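Peptidoglycan glycosyltransferase (Atopobium parvulum, PDB 4OVD) belongs to the penicillin-binding proteins, combining a dimerisation-domain region with a domain of the penicillin-binding transpeptidase family. Local coordinates at residues G60-R65 / Q217-S222; Y179-I184 / G383-G388. One frame throughout, in Å; residues are numbered along the deposited sequence.

Contact 1: G60-R65 / Q217-S222; sequences GTIYDR and QDIVLS
One water is held by three side chains at the head of this pairing: it donates to D218 OD2 at 2.7 Å and also bonds T61 OG1 and Y63 OH. The other carboxylate oxygen, OD1 of D218, takes the amide hydrogen of T61 N at 2.7 Å, nearly straight, on the anti side of the carboxylate and 29° out of its plane. With CG beside the backbone N (chi1 -62°), the Y63 ring has D218 CB at its edge and T61 CG2 over one face, 3.5 Å above the plane.

Beyond D218 the two chains run as parallel strands. I219 N bonds T61 O, Y63 N bonds I219 O, and L221 N bonds Y63 O, each at 2.8 Å. On the buried face, I62 CG2 touches both I219 CG2 and L221 CD1 at 3.6 Å, while I184 and L185 of helix 182-185 pack on I219 and I62 respectively. Strand 62-63 is thereby sewn to strand 219-221 inside a mixed sheet: apolar branches fill one face, and the carboxylate with its bound water ties the start of the pairing on the other.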
ATOM      1  N   GLY A  60      -9.449  10.212  24.388  1.00 56.42           N
ATOM      2  CA  GLY A  60      -8.350  11.019  23.874  1.00 54.79           C
ATOM      3  C   GLY A  60      -8.709  11.628  22.523  1.00 50.46           C
ATOM      4  O   GLY A  60      -9.491  11.086  21.759  1.00 46.12           O
ATOM      5  N   THR A  61      -8.091  12.762  22.237  1.00 52.99           N
ATOM      6  CA  THR A  61      -8.326  13.515  21.045  1.00 49.41           C
ATOM      7  C   THR A  61      -7.383  12.955  19.953  1.00 50.13           C
ATOM      8  O   THR A  61      -6.293  12.453  20.251  1.00 52.57           O
ATOM      9  CB  THR A  61      -8.073  15.006  21.345  1.00 55.99           C
ATOM     10  OG1 THR A  61      -9.084  15.478  22.236  1.00 55.76           O
ATOM     11  CG2 THR A  61      -8.100  15.881  20.067  1.00 61.94           C
ATOM     12  N   ILE A  62      -7.842  12.996  18.710  1.00 46.22           N
ATOM     13  CA  ILE A  62      -7.053  12.535  17.567  1.00 46.32           C
ATOM     14  C   ILE A  62      -6.772  13.767  16.716  1.00 48.03           C
ATOM     15  O   ILE A  62      -7.710  14.417  16.266  1.00 47.89           O
ATOM     16  CB  ILE A  62      -7.760  11.433  16.727  1.00 45.97           C
ATOM     17  CG1 ILE A  62      -8.078  10.231  17.635  1.00 41.85           C
ATOM     18  CG2 ILE A  62      -6.866  11.068  15.538  1.00 45.79           C
ATOM     19  CD1 ILE A  62      -8.769   9.041  17.029  1.00 42.77           C
ATOM     20  N   TYR A  63      -5.480  14.113  16.588  1.00 44.91           N
ATOM     21  CA  TYR A  63      -5.017  15.222  15.788  1.00 48.03           C
ATOM     22  C   TYR A  63      -4.400  14.750  14.481  1.00 47.10           C
ATOM     23  O   TYR A  63      -3.837  13.674  14.424  1.00 46.92           O
ATOM     24  CB  TYR A  63      -3.898  15.951  16.531  1.00 47.75           C
ATOM     25  CG  TYR A  63      -4.312  16.563  17.850  1.00 51.53           C
ATOM     26  CD1 TYR A  63      -4.933  17.810  17.919  1.00 56.04           C
ATOM     27  CD2 TYR A  63      -4.060  15.903  19.028  1.00 52.85           C
ATOM     28  CE1 TYR A  63      -5.314  18.354  19.148  1.00 56.58           C
ATOM     29  CE2 TYR A  63      -4.440  16.414  20.243  1.00 55.05           C
ATOM     30  CZ  TYR A  63      -5.031  17.656  20.317  1.00 57.34           C
ATOM     31  OH  TYR A  63      -5.355  18.120  21.601  1.00 64.85           O
ATOM     32  N   ASP A  64      -4.489  15.552  13.434  1.00 50.23           N
ATOM     33  CA  ASP A  64      -3.808  15.224  12.200  1.00 50.48           C
ATOM     34  C   ASP A  64      -2.378  15.849  12.309  1.00 54.20           C
ATOM     35  O   ASP A  64      -2.048  16.454  13.333  1.00 54.70           O
ATOM     36  CB  ASP A  64      -4.579  15.692  10.960  1.00 51.30           C
ATOM     37  CG  ASP A  64      -4.273  17.130  10.560  1.00 62.01           C
ATOM     38  OD1 ASP A  64      -3.768  17.954  11.377  1.00 62.54           O
ATOM     39  OD2 ASP A  64      -4.608  17.429   9.398  1.00 59.95           O
ATOM     40  N   ARG A  65      -1.542  15.720  11.270  1.00 52.74           N
ATOM     41  CA  ARG A  65      -0.155  16.171  11.333  1.00 51.77           C
ATOM     42  C   ARG A  65       0.019  17.682  11.516  1.00 56.30           C
ATOM     43  O   ARG A  65       1.081  18.097  11.954  1.00 58.53           O
ATOM     44  CB  ARG A  65       0.626  15.731  10.054  1.00 54.41           C
ATOM     45  CG  ARG A  65       0.279  16.538   8.796  1.00 56.36           C
ATOM     46  CD  ARG A  65       0.902  15.949   7.532  1.00 58.22           C
ATOM     47  NE  ARG A  65       2.255  15.480   7.807  1.00 57.24           N
ATOM     48  CZ  ARG A  65       3.374  16.161   7.625  1.00 68.61           C
ATOM     49  NH1 ARG A  65       3.380  17.397   7.092  1.00 74.83           N
ATOM     50  NH2 ARG A  65       4.521  15.574   7.957  1.00 74.48           N
ATOM     51  N   GLN A 217      -5.742   9.217  26.352  1.00 53.18           N
ATOM     52  CA  GLN A 217      -4.572   9.923  25.855  1.00 56.91           C
ATOM     53  C   GLN A 217      -4.727  10.383  24.420  1.00 51.78           C
ATOM     54  O   GLN A 217      -5.236   9.663  23.565  1.00 49.95           O
ATOM     55  CB  GLN A 217      -3.350   9.024  25.939  1.00 59.77           C
ATOM     56  CG  GLN A 217      -2.750   8.961  27.328  1.00 77.10           C
ATOM     57  CD  GLN A 217      -1.462   8.152  27.352  1.00 90.47           C
ATOM     58  OE1 GLN A 217      -1.379   7.050  26.780  1.00 81.15           O
ATOM     59  NE2 GLN A 217      -0.451   8.684  28.043  1.00101.36           N
ATOM     60  N   ASP A 218      -4.281  11.583  24.154  1.00 50.78           N
ATOM     61  CA  ASP A 218      -4.323  12.151  22.816  1.00 55.44           C
ATOM     62  C   ASP A 218      -3.384  11.429  21.883  1.00 53.86           C
ATOM     63  O   ASP A 218      -2.398  10.822  22.317  1.00 52.81           O
ATOM     64  CB  ASP A 218      -3.998  13.625  22.871  1.00 62.10           C
ATOM     65  CG  ASP A 218      -5.006  14.381  23.686  1.00 62.98           C
ATOM     66  OD1 ASP A 218      -6.145  13.870  23.800  1.00 69.73           O
ATOM     67  OD2 ASP A 218      -4.672  15.449  24.220  1.00 67.82           O
ATOM     68  N   ILE A 219      -3.758  11.425  20.613  1.00 51.41           N
ATOM     69  CA  ILE A 219      -2.992  10.751  19.598  1.00 51.17           C
ATOM     70  C   ILE A 219      -2.801  11.713  18.441  1.00 45.94           C
ATOM     71  O   ILE A 219      -3.733  12.443  18.084  1.00 44.89           O
ATOM     72  CB  ILE A 219      -3.778   9.504  19.122  1.00 56.28           C
ATOM     73  CG1 ILE A 219      -2.954   8.252  19.260  1.00 62.50           C
ATOM     74  CG2 ILE A 219      -4.455   9.685  17.783  1.00 59.62           C
ATOM     75  CD1 ILE A 219      -2.580   8.013  20.716  1.00 56.58           C
ATOM     76  N   VAL A 220      -1.573  11.788  17.925  1.00 43.82           N
ATOM     77  CA  VAL A 220      -1.305  12.600  16.740  1.00 46.27           C
ATOM     78  C   VAL A 220      -0.979  11.690  15.583  1.00 41.85           C
ATOM     79  O   VAL A 220      -0.118  10.837  15.677  1.00 40.35           O
ATOM     80  CB  VAL A 220      -0.094  13.555  16.896  1.00 47.90           C
ATOM     81  CG1 VAL A 220       0.046  14.416  15.650  1.00 49.38           C
ATOM     82  CG2 VAL A 220      -0.255  14.407  18.152  1.00 49.58           C
ATOM     83  N   LEU A 221      -1.682  11.884  14.481  1.00 41.96           N
ATOM     84  CA  LEU A 221      -1.479  11.089  13.286  1.00 42.54           C
ATOM     85  C   LEU A 221      -0.676  11.775  12.214  1.00 46.26           C
ATOM     86  O   LEU A 221      -0.606  13.008  12.126  1.00 49.81           O
ATOM     87  CB  LEU A 221      -2.821  10.768  12.655  1.00 42.91           C
ATOM     88  CG  LEU A 221      -3.868  10.131  13.585  1.00 40.75           C
ATOM     89  CD1 LEU A 221      -5.080   9.783  12.727  1.00 41.10           C
ATOM     90  CD2 LEU A 221      -3.382   8.888  14.305  1.00 41.15           C
ATOM     91  N   SER A 222      -0.122  10.954  11.351  1.00 48.22           N
ATOM     92  CA  SER A 222       0.639  11.419  10.202  1.00 49.54           C
ATOM     93  C   SER A 222      -0.243  11.960   9.100  1.00 45.34           C
ATOM     94  O   SER A 222       0.239  12.577   8.180  1.00 45.48           O
ATOM     95  CB  SER A 222       1.462  10.254   9.655  1.00 48.42           C
ATOM     96  OG  SER A 222       0.666   9.115   9.517  1.00 47.55           O
TER
HETATM   97  O   HOH W   1      -6.940  16.934  23.850  1.00 65.37           O

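Contact 2: Y179-I184 / G383-G388; sequences YYYNDI and GIDFPG
Y181 and D385 make the one hydrogen bond of this contact: Y181 OH donates to D385 OD2 at a short 2.5 Å. The oxygen is met on its anti side, 17° out of the carboxylate plane, and lies at the edge of the Y181 ring, whose plane is turned 77° from the carboxylate. D385 CG sits between its own backbone N and carbonyl carbon (chi1 54°), which brings OD2 to the tyrosine. OD2 also accepts from M440 N and OD1 from F439 N, so three donors in all fix the rotation of the carboxylate and would probably favour its ionised form.

The remaining contacts are van der Waals. Y180 lays one ring face against the turn of 385-386, with D385 C 3.8 Å above the plane over the ring centre and F386 N displaced toward the rim; Y180 CE2 reaches D385 CB at 3.5 Å. Beyond it, P387 CG meets the edge of the Y179 ring at CD2, 4.0 Å away. The tyrosines also brace one another, since Y180 CD2 stands 3.6 Å above the centre of the Y181 ring.

The contact joins the dimerisation-family region to the transpeptidase-family region. D385 centres an inverse gamma turn in the loop between helices 366-375 and 404-408; the tyrosines come from the junction of helices 176-180 and 182-185, and the D385 carboxylate reaches on to the start of strand 440-443.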
ATOM      1  N   TYR A 179     -10.621   1.857  17.244  1.00 38.39           N
ATOM      2  CA  TYR A 179     -10.533   0.500  17.726  1.00 39.50           C
ATOM      3  C   TYR A 179      -9.089   0.097  17.995  1.00 39.32           C
ATOM      4  O   TYR A 179      -8.745  -0.435  19.051  1.00 39.45           O
ATOM      5  CB  TYR A 179     -11.162  -0.541  16.745  1.00 35.84           C
ATOM      6  CG  TYR A 179     -10.948  -1.982  17.206  1.00 35.76           C
ATOM      7  CD1 TYR A 179     -11.695  -2.528  18.253  1.00 39.08           C
ATOM      8  CD2 TYR A 179      -9.978  -2.748  16.659  1.00 37.02           C
ATOM      9  CE1 TYR A 179     -11.468  -3.830  18.723  1.00 39.16           C
ATOM     10  CE2 TYR A 179      -9.734  -4.034  17.101  1.00 41.07           C
ATOM     11  CZ  TYR A 179     -10.486  -4.568  18.133  1.00 41.63           C
ATOM     12  OH  TYR A 179     -10.244  -5.872  18.513  1.00 48.98           O
ATOM     13  N   TYR A 180      -8.236   0.342  17.037  1.00 36.00           N
ATOM     14  CA  TYR A 180      -6.829  -0.111  17.150  1.00 39.86           C
ATOM     15  C   TYR A 180      -6.157   0.448  18.416  1.00 36.58           C
ATOM     16  O   TYR A 180      -5.476  -0.287  19.137  1.00 45.63           O
ATOM     17  CB  TYR A 180      -6.014   0.247  15.902  1.00 37.64           C
ATOM     18  CG  TYR A 180      -4.728  -0.472  15.827  1.00 37.95           C
ATOM     19  CD1 TYR A 180      -4.701  -1.724  15.303  1.00 42.36           C
ATOM     20  CD2 TYR A 180      -3.564   0.058  16.329  1.00 37.00           C
ATOM     21  CE1 TYR A 180      -3.575  -2.466  15.245  1.00 40.70           C
ATOM     22  CE2 TYR A 180      -2.402  -0.688  16.303  1.00 39.71           C
ATOM     23  CZ  TYR A 180      -2.434  -1.943  15.732  1.00 42.03           C
ATOM     24  OH  TYR A 180      -1.392  -2.766  15.625  1.00 46.12           O
ATOM     25  N   TYR A 181      -6.398   1.703  18.704  1.00 34.11           N
ATOM     26  CA  TYR A 181      -5.810   2.348  19.868  1.00 38.46           C
ATOM     27  C   TYR A 181      -6.866   2.637  20.963  1.00 43.00           C
ATOM     28  O   TYR A 181      -6.766   3.619  21.731  1.00 41.39           O
ATOM     29  CB  TYR A 181      -5.130   3.665  19.457  1.00 42.46           C
ATOM     30  CG  TYR A 181      -3.874   3.473  18.598  1.00 42.87           C
ATOM     31  CD1 TYR A 181      -2.716   2.943  19.163  1.00 43.97           C
ATOM     32  CD2 TYR A 181      -3.852   3.815  17.236  1.00 40.42           C
ATOM     33  CE1 TYR A 181      -1.559   2.792  18.411  1.00 43.41           C
ATOM     34  CE2 TYR A 181      -2.689   3.684  16.477  1.00 41.72           C
ATOM     35  CZ  TYR A 181      -1.551   3.138  17.073  1.00 40.25           C
ATOM     36  OH  TYR A 181      -0.363   2.999  16.388  1.00 40.45           O
ATOM     37  N   ASN A 182      -7.846   1.750  21.086  1.00 43.32           N
ATOM     38  CA  ASN A 182      -8.930   2.036  22.014  1.00 43.07           C
ATOM     39  C   ASN A 182      -8.453   2.056  23.450  1.00 42.51           C
ATOM     40  O   ASN A 182      -8.903   2.891  24.202  1.00 47.85           O
ATOM     41  CB  ASN A 182     -10.033   0.994  21.887  1.00 44.64           C
ATOM     42  CG  ASN A 182     -11.211   1.319  22.750  1.00 44.15           C
ATOM     43  OD1 ASN A 182     -11.931   2.261  22.474  1.00 37.70           O
ATOM     44  ND2 ASN A 182     -11.446   0.497  23.781  1.00 45.88           N
ATOM     45  N   ASP A 183      -7.545   1.156  23.827  1.00 45.73           N
ATOM     46  CA  ASP A 183      -7.103   1.100  25.239  1.00 56.28           C
ATOM     47  C   ASP A 183      -6.320   2.321  25.637  1.00 60.14           C
ATOM     48  O   ASP A 183      -6.331   2.701  26.802  1.00 63.18           O
ATOM     49  CB  ASP A 183      -6.419  -0.206  25.638  1.00 63.12           C
ATOM     50  CG  ASP A 183      -5.259  -0.562  24.761  1.00 79.37           C
ATOM     51  OD1 ASP A 183      -4.791   0.296  23.970  1.00114.98           O
ATOM     52  OD2 ASP A 183      -4.816  -1.729  24.857  1.00 88.91           O
ATOM     53  N   ILE A 184      -5.667   2.983  24.690  1.00 52.97           N
ATOM     54  CA  ILE A 184      -5.036   4.208  25.084  1.00 54.22           C
ATOM     55  C   ILE A 184      -5.981   5.381  24.868  1.00 46.32           C
ATOM     56  O   ILE A 184      -5.965   6.326  25.629  1.00 44.44           O
ATOM     57  CB  ILE A 184      -3.569   4.357  24.582  1.00 60.00           C
ATOM     58  CG1 ILE A 184      -3.469   4.583  23.096  1.00 56.86           C
ATOM     59  CG2 ILE A 184      -2.737   3.153  25.020  1.00 59.92           C
ATOM     60  CD1 ILE A 184      -3.813   5.994  22.747  1.00 64.60           C
ATOM     61  N   GLY A 383       2.976  -4.660   9.976  1.00 42.68           N
ATOM     62  CA  GLY A 383       3.095  -3.979  11.251  1.00 42.64           C
ATOM     63  C   GLY A 383       2.284  -2.696  11.247  1.00 39.62           C
ATOM     64  O   GLY A 383       2.339  -1.969  12.186  1.00 41.64           O
ATOM     65  N   ILE A 384       1.559  -2.390  10.168  1.00 32.41           N
ATOM     66  CA  ILE A 384       0.751  -1.146  10.099  1.00 31.91           C
ATOM     67  C   ILE A 384      -0.232  -1.085  11.282  1.00 37.21           C
ATOM     68  O   ILE A 384      -0.747  -2.127  11.772  1.00 34.13           O
ATOM     69  CB  ILE A 384       0.001  -1.015   8.749  1.00 34.89           C
ATOM     70  CG1 ILE A 384      -0.797   0.293   8.660  1.00 34.27           C
ATOM     71  CG2 ILE A 384      -0.943  -2.211   8.535  1.00 34.78           C
ATOM     72  CD1 ILE A 384      -1.193   0.647   7.280  1.00 34.94           C
ATOM     73  N   ASP A 385      -0.492   0.130  11.778  1.00 35.05           N
ATOM     74  CA  ASP A 385      -1.366   0.251  12.924  1.00 37.06           C
ATOM     75  C   ASP A 385      -2.805   0.489  12.477  1.00 35.07           C
ATOM     76  O   ASP A 385      -3.359   1.573  12.663  1.00 39.29           O
ATOM     77  CB  ASP A 385      -0.856   1.324  13.898  1.00 38.09           C
ATOM     78  CG  ASP A 385      -0.632   2.661  13.222  1.00 38.72           C
ATOM     79  OD1 ASP A 385      -0.403   2.707  11.972  1.00 39.53           O
ATOM     80  OD2 ASP A 385      -0.606   3.681  13.946  1.00 40.16           O
ATOM     81  N   PHE A 386      -3.413  -0.568  11.961  1.00 38.16           N
ATOM     82  CA  PHE A 386      -4.773  -0.510  11.456  1.00 35.90           C
ATOM     83  C   PHE A 386      -5.348  -1.910  11.556  1.00 31.28           C
ATOM     84  O   PHE A 386      -4.665  -2.887  11.264  1.00 36.06           O
ATOM     85  CB  PHE A 386      -4.803   0.007  10.014  1.00 37.44           C
ATOM     86  CG  PHE A 386      -6.106   0.506   9.615  1.00 34.78           C
ATOM     87  CD1 PHE A 386      -6.504   1.769  10.029  1.00 38.87           C
ATOM     88  CD2 PHE A 386      -7.002  -0.282   8.939  1.00 41.22           C
ATOM     89  CE1 PHE A 386      -7.778   2.236   9.768  1.00 39.37           C
ATOM     90  CE2 PHE A 386      -8.271   0.204   8.638  1.00 36.54           C
ATOM     91  CZ  PHE A 386      -8.658   1.460   9.052  1.00 36.26           C
ATOM     92  N   PRO A 387      -6.622  -2.025  11.918  1.00 33.19           N
ATOM     93  CA  PRO A 387      -7.143  -3.388  12.136  1.00 39.34           C
ATOM     94  C   PRO A 387      -7.337  -4.252  10.908  1.00 37.97           C
ATOM     95  O   PRO A 387      -7.483  -3.731   9.856  1.00 40.88           O
ATOM     96  CB  PRO A 387      -8.501  -3.151  12.790  1.00 39.62           C
ATOM     97  CG  PRO A 387      -8.582  -1.666  13.038  1.00 38.48           C
ATOM     98  CD  PRO A 387      -7.600  -0.966  12.221  1.00 32.94           C
ATOM     99  N   GLY A 388      -7.293  -5.567  11.066  1.00 39.59           N
ATOM    100  CA  GLY A 388      -7.619  -6.483   9.976  1.00 37.93           C
ATOM    101  C   GLY A 388      -6.569  -6.729   8.939  1.00 36.19           C
ATOM    102  O   GLY A 388      -6.888  -7.151   7.849  1.00 38.18           O
TER

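How the contacts relate
Both contacts join parts distant in sequence, their centres about 13 Å apart on the same side of the chain's centre. Contact 1 is strand pairing within a sheet, carried by regular backbone bonds and a buried apolar face; contact 2 buries less surface and sets the end of helix 176-180, and Y181 just after it, against a loop, relying on aromatic side chains and a single carboxylate. Its Y179 and Y180 are exposed, whereas D385 is buried. Helix 182-185 connects the two directly: I184 O probably accepts a hydrogen bond from Q217 N. Strand 440-443 adjoins both contacts, lying beside 219-221 in the sheet.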